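Local structure of papain-like protease (Human betacoronavirus 2c EMC/2012, 4RNA) at residues L176-W189 against D200-V212. The protein is a papain-like cysteine protease of the MERS coronavirus, which probably cleaves the viral polyprotein and, as in relatives, removes ubiquitin from host proteins. Numbering follows the deposited sequence.
Sequences LAKAELCCSARMVW and DVVLQGLKACCYV
Trp189 lays the CZ2 corner of its indole against the ring of Tyr211, with CZ2 and Tyr211 CE2 3.4 Å apart. The planes are inclined at 31° and the centroids of the two six-membered rings lie 5.5 Å apart, a skewed aromatic contact. With CG anti to the backbone N (chi1 -176°), the Tyr211 ring is carried across to that CZ2 corner. The indole NE1 makes a weak hydrogen bond to Met187 SD, and Met187 CB packs on Ala208 CB at 3.7 Å; Arg236 adds a cation-pi contact to Trp189. On the same face of the sheet, Val201 and Leu203 stand opposite Trp189 and Met187.

The backbone beneath is an antiparallel beta hairpin, 186-193 with 197-204, in the zinc-binding fingers domain of the papain-like protease; Cys193 and Cys196 at its far end bind zinc. Two pairs, Met187 with Leu203 and Trp189 with Val201, exchange reciprocal N-H...O bonds; the N-H of Leu203 points nearly straight at Met187 O (2.8 Å, 168° at the hydrogen), in the carbonyl plane. Where the strands part, the bond from Gly205 N to Ala185 O lengthens to 3.3 Å, its donor well out of the carbonyl plane.

On the other face, Val202 CG1 sits over the Arg186 guanidinium, offset toward its rim and 3.6 Å from NH1. The extended Arg186 chain runs alongside Gln204, whose amide plane stands nearly perpendicular to the guanidinium.

Past the hairpin, the 3-10 turn 206-208 directs Leu206 to strand 179-181: Leu206 CD1 meets Ala179 CB (3.6 Å), while CD2 reaches Leu181 CD1. A water accepts hydrogen bonds from Leu206 N and, weakly, from Leu181 N, bridging the two backbones. Leu181 CD2 and Ala185 CB both touch SG of Cys209, a residue whose side chain also packs on Pro244 and Trp245.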
loop_
_atom_site.group_PDB
_atom_site.type_symbol
_atom_site.label_atom_id
_atom_site.label_comp_id
_atom_site.label_asym_id
_atom_site.label_seq_id
_atom_site.Cartn_x
_atom_site.Cartn_y
_atom_site.Cartn_z
ATOM N N LEU A 176 8.137 -8.253 -4.311
ATOM C CA LEU A 176 8.337 -9.645 -4.583
ATOM C C LEU A 176 7.023 -10.379 -4.507
ATOM O O LEU A 176 6.832 -11.429 -5.191
ATOM C CB LEU A 176 9.336 -10.236 -3.606
ATOM C CG LEU A 176 10.791 -9.838 -3.899
ATOM C CD1 LEU A 176 11.725 -10.278 -2.753
ATOM C CD2 LEU A 176 11.238 -10.411 -5.215
ATOM N N ALA A 177 6.059 -9.835 -3.766
ATOM C CA ALA A 177 4.665 -10.451 -3.883
ATOM C C ALA A 177 4.093 -10.408 -5.321
ATOM O O ALA A 177 3.189 -11.177 -5.643
ATOM C CB ALA A 177 3.676 -9.831 -2.903
ATOM N N LYS A 178 4.633 -9.552 -6.190
ATOM C CA LYS A 178 4.212 -9.455 -7.584
ATOM C C LYS A 178 5.037 -10.294 -8.538
ATOM O O LYS A 178 4.914 -10.143 -9.777
ATOM C CB LYS A 178 4.299 -7.990 -8.059
ATOM C CG LYS A 178 3.595 -6.950 -7.162
ATOM C CD LYS A 178 2.261 -7.480 -6.734
ATOM C CE LYS A 178 1.206 -6.372 -6.706
ATOM N NZ LYS A 178 1.503 -5.401 -5.617
ATOM N N ALA A 179 5.947 -11.122 -7.996
ATOM C CA ALA A 179 6.902 -11.819 -8.847
ATOM C C ALA A 179 6.646 -13.306 -8.739
ATOM O O ALA A 179 5.927 -13.758 -7.846
ATOM C CB ALA A 179 8.352 -11.491 -8.452
ATOM N N GLU A 180 7.244 -14.070 -9.625
ATOM C CA GLU A 180 7.213 -15.507 -9.448
ATOM C C GLU A 180 8.582 -16.074 -9.847
ATOM O O GLU A 180 9.370 -15.466 -10.605
ATOM C CB GLU A 180 6.101 -16.146 -10.278
ATOM C CG GLU A 180 6.509 -16.330 -11.742
ATOM C CD GLU A 180 5.358 -16.727 -12.663
ATOM O OE1 GLU A 180 5.362 -16.219 -13.808
ATOM O OE2 GLU A 180 4.456 -17.524 -12.256
ATOM N N LEU A 181 8.867 -17.232 -9.292
ATOM C CA LEU A 181 10.153 -17.857 -9.480
ATOM C C LEU A 181 10.078 -18.646 -10.781
ATOM O O LEU A 181 9.054 -19.271 -11.050
ATOM C CB LEU A 181 10.358 -18.827 -8.312
ATOM C CG LEU A 181 11.817 -19.111 -7.995
ATOM C CD1 LEU A 181 12.530 -17.809 -7.613
ATOM C CD2 LEU A 181 11.834 -20.127 -6.848
ATOM N N CYS A 182 11.143 -18.645 -11.565
ATOM C CA CYS A 182 11.189 -19.404 -12.840
ATOM C C CYS A 182 11.758 -20.816 -12.669
ATOM O O CYS A 182 12.027 -21.490 -13.637
ATOM C CB CYS A 182 12.028 -18.638 -13.854
ATOM S SG CYS A 182 11.284 -17.028 -14.252
ATOM N N CYS A 183 11.967 -21.241 -11.434
ATOM C CA CYS A 183 12.475 -22.573 -11.135
ATOM C C CYS A 183 11.701 -23.106 -9.906
ATOM O O CYS A 183 10.820 -22.405 -9.397
ATOM C CB CYS A 183 13.997 -22.496 -10.891
ATOM S SG CYS A 183 14.633 -21.466 -9.516
ATOM N N SER A 184 12.034 -24.313 -9.430
ATOM C CA SER A 184 11.509 -24.893 -8.201
ATOM C C SER A 184 12.112 -24.271 -6.952
ATOM O O SER A 184 13.301 -23.935 -6.954
ATOM C CB SER A 184 11.969 -26.337 -8.163
ATOM O OG SER A 184 10.998 -27.107 -8.797
ATOM N N ALA A 185 11.328 -24.123 -5.889
ATOM C CA ALA A 185 11.960 -23.884 -4.588
ATOM C C ALA A 185 11.060 -24.500 -3.570
ATOM O O ALA A 185 9.853 -24.640 -3.800
ATOM C CB ALA A 185 12.137 -22.398 -4.330
ATOM N N ARG A 186 11.623 -24.884 -2.437
ATOM C CA ARG A 186 10.806 -25.592 -1.494
ATOM C C ARG A 186 11.337 -25.359 -0.108
ATOM O O ARG A 186 12.549 -25.328 0.083
ATOM C CB ARG A 186 10.878 -27.047 -1.859
ATOM C CG ARG A 186 9.932 -27.946 -1.115
ATOM C CD ARG A 186 10.290 -29.369 -1.485
ATOM N NE ARG A 186 9.414 -30.260 -0.757
ATOM C CZ ARG A 186 8.100 -30.373 -0.979
ATOM N NH1 ARG A 186 7.491 -29.669 -1.939
ATOM N NH2 ARG A 186 7.389 -31.205 -0.228
ATOM N N MET A 187 10.423 -25.226 0.860
ATOM C CA MET A 187 10.810 -25.001 2.252
ATOM C C MET A 187 9.874 -25.874 3.122
ATOM O O MET A 187 8.644 -25.723 3.015
ATOM C CB MET A 187 10.669 -23.520 2.568
ATOM C CG MET A 187 11.369 -23.066 3.829
ATOM S SD MET A 187 10.933 -21.331 4.155
ATOM C CE MET A 187 9.188 -21.485 4.278
ATOM N N VAL A 188 10.435 -26.811 3.913
ATOM C CA VAL A 188 9.584 -27.665 4.785
ATOM C C VAL A 188 9.897 -27.421 6.263
ATOM O O VAL A 188 10.994 -27.703 6.704
ATOM C CB VAL A 188 9.712 -29.151 4.442
ATOM C CG1 VAL A 188 8.654 -29.963 5.181
ATOM C CG2 VAL A 188 9.594 -29.372 2.937
ATOM N N TRP A 189 8.911 -26.882 6.992
ATOM C CA TRP A 189 8.917 -26.748 8.440
ATOM C C TRP A 189 8.246 -27.934 9.066
ATOM O O TRP A 189 7.231 -28.429 8.573
ATOM C CB TRP A 189 8.185 -25.471 8.881
ATOM C CG TRP A 189 8.911 -24.235 8.442
ATOM C CD1 TRP A 189 8.704 -23.514 7.281
ATOM C CD2 TRP A 189 10.008 -23.544 9.144
ATOM N NE1 TRP A 189 9.579 -22.459 7.202
ATOM C CE2 TRP A 189 10.371 -22.404 8.301
ATOM C CE3 TRP A 189 10.696 -23.750 10.346
ATOM C CZ2 TRP A 189 11.375 -21.508 8.657
ATOM C CZ3 TRP A 189 11.723 -22.847 10.688
ATOM C CH2 TRP A 189 12.054 -21.760 9.842
ATOM N N ASP A 200 3.755 -31.163 9.233
ATOM C CA ASP A 200 4.544 -30.432 8.209
ATOM C C ASP A 200 3.839 -29.211 7.517
ATOM O O ASP A 200 2.673 -29.272 7.093
ATOM C CB ASP A 200 5.152 -31.400 7.178
ATOM C CG ASP A 200 6.324 -32.231 7.752
ATOM O OD1 ASP A 200 6.903 -31.865 8.811
ATOM O OD2 ASP A 200 6.682 -33.261 7.140
ATOM N N VAL A 201 4.558 -28.094 7.443
ATOM C CA VAL A 201 4.144 -26.936 6.612
ATOM C C VAL A 201 5.139 -26.787 5.437
ATOM O O VAL A 201 6.347 -26.566 5.643
ATOM C CB VAL A 201 4.201 -25.585 7.414
ATOM C CG1 VAL A 201 3.616 -24.443 6.587
ATOM C CG2 VAL A 201 3.468 -25.716 8.731
ATOM N N VAL A 202 4.633 -26.935 4.219
ATOM C CA VAL A 202 5.435 -26.831 3.001
ATOM C C VAL A 202 5.143 -25.501 2.289
ATOM O O VAL A 202 3.968 -25.196 1.985
ATOM C CB VAL A 202 5.114 -27.992 2.039
ATOM C CG1 VAL A 202 5.894 -27.901 0.707
ATOM C CG2 VAL A 202 5.274 -29.333 2.740
ATOM N N LEU A 203 6.199 -24.716 2.037
ATOM C CA LEU A 203 6.115 -23.524 1.179
ATOM C C LEU A 203 6.917 -23.744 -0.117
ATOM O O LEU A 203 7.973 -24.402 -0.095
ATOM C CB LEU A 203 6.645 -22.291 1.936
ATOM C CG LEU A 203 5.854 -22.029 3.218
ATOM C CD1 LEU A 203 6.692 -21.271 4.218
ATOM C CD2 LEU A 203 4.561 -21.302 2.894
ATOM N N GLN A 204 6.405 -23.215 -1.242
ATOM C CA GLN A 204 7.002 -23.374 -2.582
ATOM C C GLN A 204 7.181 -22.039 -3.280
ATOM O O GLN A 204 6.579 -21.071 -2.867
ATOM C CB GLN A 204 6.087 -24.214 -3.475
ATOM C CG GLN A 204 5.464 -25.339 -2.685
ATOM C CD GLN A 204 4.822 -26.344 -3.573
ATOM O OE1 GLN A 204 5.506 -27.003 -4.351
ATOM N NE2 GLN A 204 3.502 -26.482 -3.457
ATOM N N GLY A 205 7.978 -22.025 -4.351
ATOM C CA GLY A 205 8.245 -20.815 -5.135
ATOM C C GLY A 205 8.922 -19.726 -4.345
ATOM O O GLY A 205 9.765 -19.974 -3.436
ATOM N N LEU A 206 8.556 -18.495 -4.676
ATOM C CA LEU A 206 9.112 -17.350 -3.984
ATOM C C LEU A 206 8.924 -17.371 -2.497
ATOM O O LEU A 206 9.777 -16.874 -1.785
ATOM C CB LEU A 206 8.501 -16.048 -4.526
ATOM C CG LEU A 206 9.214 -15.552 -5.757
ATOM C CD1 LEU A 206 8.571 -14.243 -6.177
ATOM C CD2 LEU A 206 10.666 -15.326 -5.434
ATOM N N LYS A 207 7.788 -17.890 -2.029
ATOM C CA LYS A 207 7.516 -18.019 -0.594
ATOM C C LYS A 207 8.567 -18.811 0.174
ATOM O O LYS A 207 8.865 -18.476 1.335
ATOM C CB LYS A 207 6.114 -18.592 -0.315
ATOM C CG LYS A 207 5.012 -17.636 -0.771
ATOM C CD LYS A 207 3.655 -17.941 -0.142
ATOM C CE LYS A 207 2.996 -19.205 -0.714
ATOM N NZ LYS A 207 2.408 -19.077 -2.088
ATOM N N ALA A 208 9.128 -19.841 -0.471
ATOM C CA ALA A 208 10.262 -20.606 0.063
ATOM C C ALA A 208 11.605 -19.805 0.104
ATOM O O ALA A 208 12.559 -20.275 0.670
ATOM C CB ALA A 208 10.441 -21.922 -0.726
ATOM N N CYS A 209 11.647 -18.583 -0.450
ATOM C CA CYS A 209 12.914 -17.915 -0.625
ATOM C C CYS A 209 13.019 -16.692 0.195
ATOM O O CYS A 209 14.025 -16.022 0.030
ATOM C CB CYS A 209 13.221 -17.486 -2.075
ATOM S SG CYS A 209 13.093 -18.777 -3.335
ATOM N N CYS A 210 11.964 -16.352 0.934
ATOM C CA CYS A 210 11.978 -15.107 1.780
ATOM C C CYS A 210 11.542 -15.491 3.180
ATOM O O CYS A 210 10.598 -16.302 3.344
ATOM C CB CYS A 210 10.978 -14.049 1.246
ATOM S SG CYS A 210 11.299 -13.683 -0.486
ATOM N N TYR A 211 12.140 -14.889 4.213
ATOM C CA TYR A 211 11.703 -15.207 5.543
ATOM C C TYR A 211 11.948 -13.988 6.365
ATOM O O TYR A 211 12.980 -13.408 6.210
ATOM C CB TYR A 211 12.508 -16.399 6.079
ATOM C CG TYR A 211 12.020 -16.845 7.444
ATOM C CD1 TYR A 211 12.525 -16.277 8.617
ATOM C CD2 TYR A 211 10.980 -17.806 7.576
ATOM C CE1 TYR A 211 12.050 -16.690 9.880
ATOM C CE2 TYR A 211 10.514 -18.192 8.831
ATOM C CZ TYR A 211 11.060 -17.650 9.972
ATOM O OH TYR A 211 10.596 -18.044 11.210
ATOM N N VAL A 212 10.960 -13.595 7.152
ATOM C CA VAL A 212 11.070 -12.489 8.050
ATOM C C VAL A 212 11.129 -12.959 9.483
ATOM O O VAL A 212 10.254 -13.651 9.930
ATOM C CB VAL A 212 9.941 -11.472 7.819
ATOM C CG1 VAL A 212 10.014 -10.368 8.869
ATOM C CG2 VAL A 212 10.096 -10.907 6.375
HETATM O O HOH W 1 6.600 -18.423 -7.110
HETATM O O HOH W 2 8.224 -24.097 -6.728
#